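Local coordinates for protein sugar kinase (Agrobacterium tumefaciens, PDB 2RBC) that probably phosphorylates a sugar or related carbohydrate at the expense of ATP, as a putative ribokinase-like member of the pfkB family of carbohydrate kinases, at residues K30-V35 and Y74-M79; D173-A178 and A201-H206. One frame throughout, in Å; residues are numbered along the deposited sequence.

Interaction 1: residues K30-V35 and Y74-M79. With SO4 (sulfate ion), chain D.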
ATOM      1  N   LYS A  30     -14.535  14.446 -28.596  1.00 27.71           N
ATOM      2  CA  LYS A  30     -13.369  15.291 -28.598  1.00 26.50           C
ATOM      3  C   LYS A  30     -12.223  14.628 -27.847  1.00 25.51           C
ATOM      4  O   LYS A  30     -12.429  13.863 -26.920  1.00 23.92           O
ATOM      5  CB  LYS A  30     -13.701  16.657 -27.984  1.00 26.20           C
ATOM      6  CG  LYS A  30     -14.787  17.413 -28.777  1.00 25.84           C
ATOM      7  CD  LYS A  30     -14.298  17.844 -30.146  1.00 27.33           C
ATOM      8  CE  LYS A  30     -15.413  18.401 -31.004  1.00 27.79           C
ATOM      9  NZ  LYS A  30     -14.847  19.241 -32.059  1.00 29.71           N
ATOM     10  N   HIS A  31     -11.013  14.972 -28.255  1.00 24.38           N
ATOM     11  CA  HIS A  31      -9.819  14.415 -27.711  1.00 24.44           C
ATOM     12  C   HIS A  31      -9.122  15.426 -26.803  1.00 23.74           C
ATOM     13  O   HIS A  31      -8.748  16.507 -27.240  1.00 24.59           O
ATOM     14  CB  HIS A  31      -8.897  14.006 -28.846  1.00 24.76           C
ATOM     15  CG  HIS A  31      -7.836  13.047 -28.426  1.00 27.54           C
ATOM     16  ND1 HIS A  31      -6.989  12.440 -29.326  1.00 29.24           N
ATOM     17  CD2 HIS A  31      -7.504  12.555 -27.203  1.00 29.70           C
ATOM     18  CE1 HIS A  31      -6.161  11.640 -28.664  1.00 31.11           C
ATOM     19  NE2 HIS A  31      -6.445  11.706 -27.374  1.00 27.20           N
ATOM     20  N   VAL A  32      -8.985  15.066 -25.526  1.00 22.80           N
ATOM     21  CA  VAL A  32      -8.372  15.911 -24.498  1.00 21.16           C
ATOM     22  C   VAL A  32      -7.062  15.241 -24.023  1.00 21.12           C
ATOM     23  O   VAL A  32      -7.078  14.070 -23.665  1.00 21.91           O
ATOM     24  CB  VAL A  32      -9.310  16.092 -23.295  1.00 20.24           C
ATOM     25  CG1 VAL A  32      -8.664  16.975 -22.261  1.00 19.46           C
ATOM     26  CG2 VAL A  32     -10.683  16.662 -23.715  1.00 22.28           C
ATOM     27  N   LEU A  33      -5.960  15.983 -24.069  1.00 20.93           N
ATOM     28  CA  LEU A  33      -4.702  15.652 -23.423  1.00 20.44           C
ATOM     29  C   LEU A  33      -4.707  16.078 -21.978  1.00 21.93           C
ATOM     30  O   LEU A  33      -4.851  17.255 -21.672  1.00 21.48           O
ATOM     31  CB  LEU A  33      -3.522  16.354 -24.081  1.00 20.31           C
ATOM     32  CG  LEU A  33      -2.111  16.082 -23.510  1.00 20.52           C
ATOM     33  CD1 LEU A  33      -1.701  14.546 -23.542  1.00 20.97           C
ATOM     34  CD2 LEU A  33      -1.072  16.932 -24.227  1.00 20.70           C
ATOM     35  N   CYS A  34      -4.498  15.117 -21.097  1.00 21.97           N
ATOM     36  CA  CYS A  34      -4.315  15.397 -19.658  1.00 22.10           C
ATOM     37  C   CYS A  34      -2.859  15.183 -19.325  1.00 21.51           C
ATOM     38  O   CYS A  34      -2.242  14.257 -19.809  1.00 20.96           O
ATOM     39  CB  CYS A  34      -5.203  14.491 -18.826  1.00 21.33           C
ATOM     40  SG  CYS A  34      -6.935  14.709 -19.251  1.00 25.27           S
ATOM     41  N   VAL A  35      -2.294  16.063 -18.505  1.00 21.45           N
ATOM     42  CA  VAL A  35      -0.890  15.984 -18.127  1.00 21.08           C
ATOM     43  C   VAL A  35      -0.729  16.069 -16.613  1.00 21.47           C
ATOM     44  O   VAL A  35      -1.268  16.989 -15.983  1.00 21.73           O
ATOM     45  CB  VAL A  35      -0.094  17.141 -18.721  1.00 22.07           C
ATOM     46  CG1 VAL A  35       1.387  17.038 -18.342  1.00 19.45           C
ATOM     47  CG2 VAL A  35      -0.309  17.210 -20.266  1.00 20.97           C
ATOM     48  N   TYR A  74      -9.674   9.774 -17.023  1.00 21.57           N
ATOM     49  CA  TYR A  74     -10.735   8.817 -16.886  1.00 21.19           C
ATOM     50  C   TYR A  74     -12.113   9.469 -17.038  1.00 20.02           C
ATOM     51  O   TYR A  74     -12.973   8.952 -17.730  1.00 21.55           O
ATOM     52  CB  TYR A  74     -10.603   8.092 -15.561  1.00 21.72           C
ATOM     53  CG  TYR A  74     -11.630   7.014 -15.353  1.00 21.55           C
ATOM     54  CD1 TYR A  74     -11.707   5.931 -16.212  1.00 20.46           C
ATOM     55  CD2 TYR A  74     -12.522   7.082 -14.310  1.00 22.41           C
ATOM     56  CE1 TYR A  74     -12.653   4.947 -16.048  1.00 23.26           C
ATOM     57  CE2 TYR A  74     -13.461   6.072 -14.105  1.00 21.73           C
ATOM     58  CZ  TYR A  74     -13.532   5.018 -14.991  1.00 20.71           C
ATOM     59  OH  TYR A  74     -14.462   4.011 -14.790  1.00 20.88           O
ATOM     60  N   ALA A  75     -12.310  10.617 -16.424  1.00 21.31           N
ATOM     61  CA  ALA A  75     -13.566  11.367 -16.561  1.00 20.14           C
ATOM     62  C   ALA A  75     -13.843  11.786 -18.003  1.00 21.54           C
ATOM     63  O   ALA A  75     -14.976  11.696 -18.471  1.00 20.54           O
ATOM     64  CB  ALA A  75     -13.563  12.582 -15.629  1.00 21.56           C
ATOM     65  N   VAL A  76     -12.817  12.236 -18.723  1.00 21.62           N
ATOM     66  CA  VAL A  76     -12.990  12.558 -20.138  1.00 20.45           C
ATOM     67  C   VAL A  76     -13.557  11.360 -20.899  1.00 20.67           C
ATOM     68  O   VAL A  76     -14.511  11.508 -21.663  1.00 20.82           O
ATOM     69  CB  VAL A  76     -11.669  13.064 -20.804  1.00 20.14           C
ATOM     70  CG1 VAL A  76     -11.846  13.126 -22.360  1.00 21.21           C
ATOM     71  CG2 VAL A  76     -11.292  14.443 -20.237  1.00 18.76           C
ATOM     72  N   HIS A  77     -12.946  10.190 -20.707  1.00 20.44           N
ATOM     73  CA  HIS A  77     -13.406   8.956 -21.311  1.00 20.24           C
ATOM     74  C   HIS A  77     -14.856   8.619 -20.929  1.00 19.94           C
ATOM     75  O   HIS A  77     -15.706   8.376 -21.795  1.00 21.21           O
ATOM     76  CB  HIS A  77     -12.494   7.806 -20.882  1.00 20.13           C
ATOM     77  CG  HIS A  77     -13.073   6.462 -21.137  1.00 20.91           C
ATOM     78  ND1 HIS A  77     -13.238   5.953 -22.408  1.00 23.23           N
ATOM     79  CD2 HIS A  77     -13.516   5.514 -20.285  1.00 20.83           C
ATOM     80  CE1 HIS A  77     -13.764   4.744 -22.315  1.00 24.29           C
ATOM     81  NE2 HIS A  77     -13.952   4.464 -21.036  1.00 23.76           N
ATOM     82  N   ARG A  78     -15.136   8.645 -19.637  1.00 19.96           N
ATOM     83  CA  ARG A  78     -16.454   8.275 -19.140  1.00 19.81           C
ATOM     84  C   ARG A  78     -17.533   9.204 -19.687  1.00 19.94           C
ATOM     85  O   ARG A  78     -18.665   8.771 -19.912  1.00 19.36           O
ATOM     86  CB  ARG A  78     -16.495   8.325 -17.631  1.00 19.00           C
ATOM     87  CG  ARG A  78     -15.647   7.246 -16.950  1.00 19.56           C
ATOM     88  CD  ARG A  78     -16.289   5.887 -17.102  1.00 21.21           C
ATOM     89  NE  ARG A  78     -17.444   5.771 -16.217  1.00 22.06           N
ATOM     90  CZ  ARG A  78     -18.294   4.758 -16.205  1.00 22.71           C
ATOM     91  NH1 ARG A  78     -18.176   3.772 -17.069  1.00 21.82           N
ATOM     92  NH2 ARG A  78     -19.313   4.757 -15.354  1.00 24.51           N
HETATM   93  N   MSE A  79     -17.151  10.462 -19.902  1.00 20.28           N
HETATM   94  CA  MSE A  79     -18.065  11.498 -20.379  1.00 21.26           C
HETATM   95  C   MSE A  79     -18.166  11.595 -21.903  1.00 21.63           C
HETATM   96  O   MSE A  79     -18.786  12.515 -22.427  1.00 19.47           O
HETATM   97  CB  MSE A  79     -17.650  12.830 -19.810  1.00 21.97           C
HETATM   98  CG  MSE A  79     -17.734  12.917 -18.299  1.00 21.21           C
HETATM   99 SE   MSE A  79     -19.548  12.646 -17.569  0.80 30.91          SE
HETATM  100  CE  MSE A  79     -20.242  14.464 -17.809  1.00 19.95           C
TER
HETATM  101  S   SO4 D 324     -20.541   1.240 -16.533  1.00 87.28           S
HETATM  102  O1  SO4 D 324     -20.751   2.296 -15.541  1.00 87.39           O
HETATM  103  O2  SO4 D 324     -19.141   0.811 -16.529  1.00 87.87           O
HETATM  104  O3  SO4 D 324     -21.306   0.054 -16.146  1.00 88.04           O
HETATM  105  O4  SO4 D 324     -20.970   1.738 -17.849  1.00 86.48           O

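Interaction 2: residues D173-A178 and A201-H206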
ATOM      1  N   ASP A 173       4.768  23.977 -20.714  1.00 23.69           N
ATOM      2  CA  ASP A 173       4.945  23.823 -22.152  1.00 23.96           C
ATOM      3  C   ASP A 173       3.667  23.431 -22.844  1.00 23.07           C
ATOM      4  O   ASP A 173       3.357  23.934 -23.939  1.00 22.87           O
ATOM      5  CB  ASP A 173       5.936  22.721 -22.447  1.00 24.54           C
ATOM      6  CG  ASP A 173       7.360  23.179 -22.405  1.00 30.38           C
ATOM      7  OD1 ASP A 173       7.619  24.410 -22.270  1.00 33.94           O
ATOM      8  OD2 ASP A 173       8.236  22.278 -22.517  1.00 34.29           O
ATOM      9  N   VAL A 174       2.933  22.501 -22.242  1.00 22.39           N
ATOM     10  CA  VAL A 174       1.681  22.036 -22.847  1.00 22.32           C
ATOM     11  C   VAL A 174       0.636  23.184 -22.921  1.00 21.75           C
ATOM     12  O   VAL A 174      -0.055  23.375 -23.946  1.00 20.36           O
ATOM     13  CB  VAL A 174       1.130  20.794 -22.102  1.00 22.36           C
ATOM     14  CG1 VAL A 174      -0.305  20.520 -22.558  1.00 22.68           C
ATOM     15  CG2 VAL A 174       2.068  19.529 -22.352  1.00 20.67           C
ATOM     16  N   LEU A 175       0.527  23.945 -21.835  1.00 21.60           N
ATOM     17  CA  LEU A 175      -0.374  25.086 -21.820  1.00 22.24           C
ATOM     18  C   LEU A 175       0.005  26.111 -22.893  1.00 22.58           C
ATOM     19  O   LEU A 175      -0.848  26.583 -23.614  1.00 23.18           O
ATOM     20  CB  LEU A 175      -0.442  25.786 -20.449  1.00 21.86           C
ATOM     21  CG  LEU A 175      -1.080  25.009 -19.299  1.00 22.92           C
ATOM     22  CD1 LEU A 175      -0.863  25.767 -17.947  1.00 21.63           C
ATOM     23  CD2 LEU A 175      -2.564  24.727 -19.551  1.00 20.68           C
ATOM     24  N   THR A 176       1.286  26.460 -22.953  1.00 22.97           N
ATOM     25  CA  THR A 176       1.783  27.442 -23.907  1.00 23.11           C
ATOM     26  C   THR A 176       1.512  27.055 -25.344  1.00 22.91           C
ATOM     27  O   THR A 176       0.978  27.867 -26.134  1.00 23.58           O
ATOM     28  CB  THR A 176       3.272  27.692 -23.701  1.00 23.40           C
ATOM     29  OG1 THR A 176       3.454  28.155 -22.361  1.00 24.42           O
ATOM     30  CG2 THR A 176       3.819  28.773 -24.711  1.00 21.97           C
ATOM     31  N   VAL A 177       1.875  25.829 -25.696  1.00 21.90           N
ATOM     32  CA  VAL A 177       1.736  25.372 -27.091  1.00 21.28           C
ATOM     33  C   VAL A 177       0.231  25.305 -27.424  1.00 21.64           C
ATOM     34  O   VAL A 177      -0.225  25.852 -28.436  1.00 19.43           O
ATOM     35  CB  VAL A 177       2.465  23.997 -27.314  1.00 20.83           C
ATOM     36  CG1 VAL A 177       2.196  23.435 -28.732  1.00 20.44           C
ATOM     37  CG2 VAL A 177       3.981  24.156 -27.061  1.00 21.62           C
ATOM     38  N   ALA A 178      -0.576  24.740 -26.509  1.00 21.90           N
ATOM     39  CA  ALA A 178      -2.003  24.609 -26.770  1.00 22.95           C
ATOM     40  C   ALA A 178      -2.667  25.979 -27.029  1.00 23.81           C
ATOM     41  O   ALA A 178      -3.459  26.161 -27.977  1.00 23.47           O
ATOM     42  CB  ALA A 178      -2.695  23.887 -25.598  1.00 21.77           C
ATOM     43  N   ALA A 201      -0.256  29.699 -14.045  1.00 23.35           N
ATOM     44  CA  ALA A 201      -1.465  30.489 -14.289  1.00 23.44           C
ATOM     45  C   ALA A 201      -1.392  31.403 -15.528  1.00 23.48           C
ATOM     46  O   ALA A 201      -2.327  31.443 -16.341  1.00 22.98           O
ATOM     47  CB  ALA A 201      -1.822  31.305 -12.979  1.00 22.50           C
ATOM     48  N   PRO A 202      -0.270  32.130 -15.717  1.00 24.68           N
ATOM     49  CA  PRO A 202      -0.211  33.018 -16.891  1.00 24.54           C
ATOM     50  C   PRO A 202      -0.252  32.319 -18.258  1.00 24.69           C
ATOM     51  O   PRO A 202      -0.591  32.978 -19.241  1.00 26.33           O
ATOM     52  CB  PRO A 202       1.127  33.751 -16.708  1.00 24.88           C
ATOM     53  CG  PRO A 202       1.408  33.648 -15.233  1.00 24.23           C
ATOM     54  CD  PRO A 202       0.930  32.290 -14.877  1.00 24.57           C
ATOM     55  N   ALA A 203       0.032  31.013 -18.325  1.00 24.20           N
ATOM     56  CA  ALA A 203       0.001  30.267 -19.594  1.00 23.97           C
ATOM     57  C   ALA A 203      -1.350  29.720 -20.020  1.00 23.63           C
ATOM     58  O   ALA A 203      -1.517  29.354 -21.178  1.00 23.33           O
ATOM     59  CB  ALA A 203       1.021  29.109 -19.580  1.00 24.16           C
ATOM     60  N   ALA A 204      -2.328  29.701 -19.114  1.00 23.51           N
ATOM     61  CA  ALA A 204      -3.601  29.020 -19.344  1.00 23.05           C
ATOM     62  C   ALA A 204      -4.638  29.957 -19.955  1.00 23.40           C
ATOM     63  O   ALA A 204      -4.591  31.166 -19.763  1.00 23.61           O
ATOM     64  CB  ALA A 204      -4.145  28.418 -18.036  1.00 23.38           C
ATOM     65  N   THR A 205      -5.587  29.391 -20.691  1.00 23.00           N
ATOM     66  CA  THR A 205      -6.770  30.132 -21.127  1.00 22.35           C
ATOM     67  C   THR A 205      -7.915  30.009 -20.090  1.00 22.06           C
ATOM     68  O   THR A 205      -8.803  30.833 -20.053  1.00 19.83           O
ATOM     69  CB  THR A 205      -7.264  29.612 -22.499  1.00 23.22           C
ATOM     70  OG1 THR A 205      -7.594  28.228 -22.379  1.00 23.61           O
ATOM     71  CG2 THR A 205      -6.179  29.781 -23.612  1.00 21.45           C
ATOM     72  N   HIS A 206      -7.880  28.950 -19.278  1.00 22.29           N
ATOM     73  CA  HIS A 206      -8.910  28.627 -18.289  1.00 21.06           C
ATOM     74  C   HIS A 206      -8.241  28.058 -17.073  1.00 21.26           C
ATOM     75  O   HIS A 206      -7.393  27.199 -17.218  1.00 22.97           O
ATOM     76  CB  HIS A 206      -9.851  27.528 -18.785  1.00 21.56           C
ATOM     77  CG  HIS A 206     -10.681  27.898 -19.971  1.00 19.93           C
ATOM     78  ND1 HIS A 206     -10.172  27.926 -21.259  1.00 20.19           N
ATOM     79  CD2 HIS A 206     -12.006  28.144 -20.069  1.00 21.70           C
ATOM     80  CE1 HIS A 206     -11.162  28.220 -22.086  1.00 20.04           C
ATOM     81  NE2 HIS A 206     -12.285  28.359 -21.386  1.00 19.04           N
TER

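Interaction 1: residues K30-V35 and Y74-M79
Val32 and Val76 meet where strand 31-35 of the central sheet packs against the last turns of helix 68-78. The backbones come nearest at these two residues, with Val32 CA 7.2 Å from Val76 CA. Both CB atoms point toward the opposite segment. Val32 can be followed outward. Its CB faces the fork of Val76 and lies 4.0 Å from both Val76 CG1 and Val76 CG2. Its CG1, anti to the backbone N (chi1 -179°), reaches Val76 CG2 at 4.2 Å. Its CG2, beside the backbone N, meets Val76 CG1 at 4.0 Å. The two forks thus touch through both methyls of each. One strand step of two residues further on, Cys34 also points toward the helix. Its SG stands 4.5 Å from Val76 CG2, a loose apolar touch. Leu33, between them, points its CB away from the helix. Val76 also touches Ala83 of strand 82-90, the parallel neighbour of strand 31-35.

Arg78 lies away from this packing. Its NH2 gives a fairly straight bond of 2.9 Å to O1 of a sulfate ion, and its NH1 a weak one to O2. The sulfur lies in the guanidinium plane, at its edge. The ion probably came from the crystallisation liquor. Arg78 NE bonds Ala316 O, which gives the guanidinium a protein anchor as well. The strand-helix contact itself is buried and apolar, so it rests on methyl packing and exclusion of water.

Interaction 2: residues D173-A178 and A201-H206
Helix 168-180 packs on the parallel strands 160-163 and 185-189 of the mixed central sheet in this alpha/beta kinase fold, and here it meets the turn that leads from helix 194-200 into strand 206-210. The turn opens with a 3-10 segment, 201-203. Ala203 points its CB toward the helix and touches two successive residues there. Leu175 CB is 3.7 Å from Ala203 CB, and Thr176 OG1 is 3.8 Å from the same methyl. Leu175 CB also lies 3.8 Å from Ala203 O. For Leu175, chi1 -67° sets CG beside the backbone N, and CD1 comes 4.2 Å from Ala204 CB. Leu175 also touches Val163 and Ala185 of those strands.

The Thr176 hydroxyl is bonded to Leu172 O in its own helix, so its approach to Ala203 is plain packing. Further along, Thr205 OG1 and His206 ND1 share a hydrogen bond of 2.8 Å. OG1 lies in the plane of the imidazole, at its edge, and also accepts from Ala185 N. Arg179 NH1 bonds Pro202 O, which also ties the turn to helix 168-180. Small alanine methyls let the backbones come close, with Thr176 CA 5.5 Å from Ala203 CA. The segments themselves meet through apolar packing.

In the fold
Both contacts pack helices or turns about the same mixed sheet, and both are buried and mainly apolar. Interaction 1 lies nearer the middle of the chain and joins a sheet strand to a helix through two valines and a cysteine, all three buried. Interaction 2 is further out. It joins a helix to a turn through small methyls and one leucine, and Thr176 at its border is exposed. Their centres are about 17 Å apart, yet they touch: Val35 CG2 is 3.9 Å from Val174 CG2, and Leu33 CD2 is 4.0 Å from Val174 CG1. Strand 31-35 therefore has helix 68-78 on one face and helix 168-180 on the other. The second helix links the two.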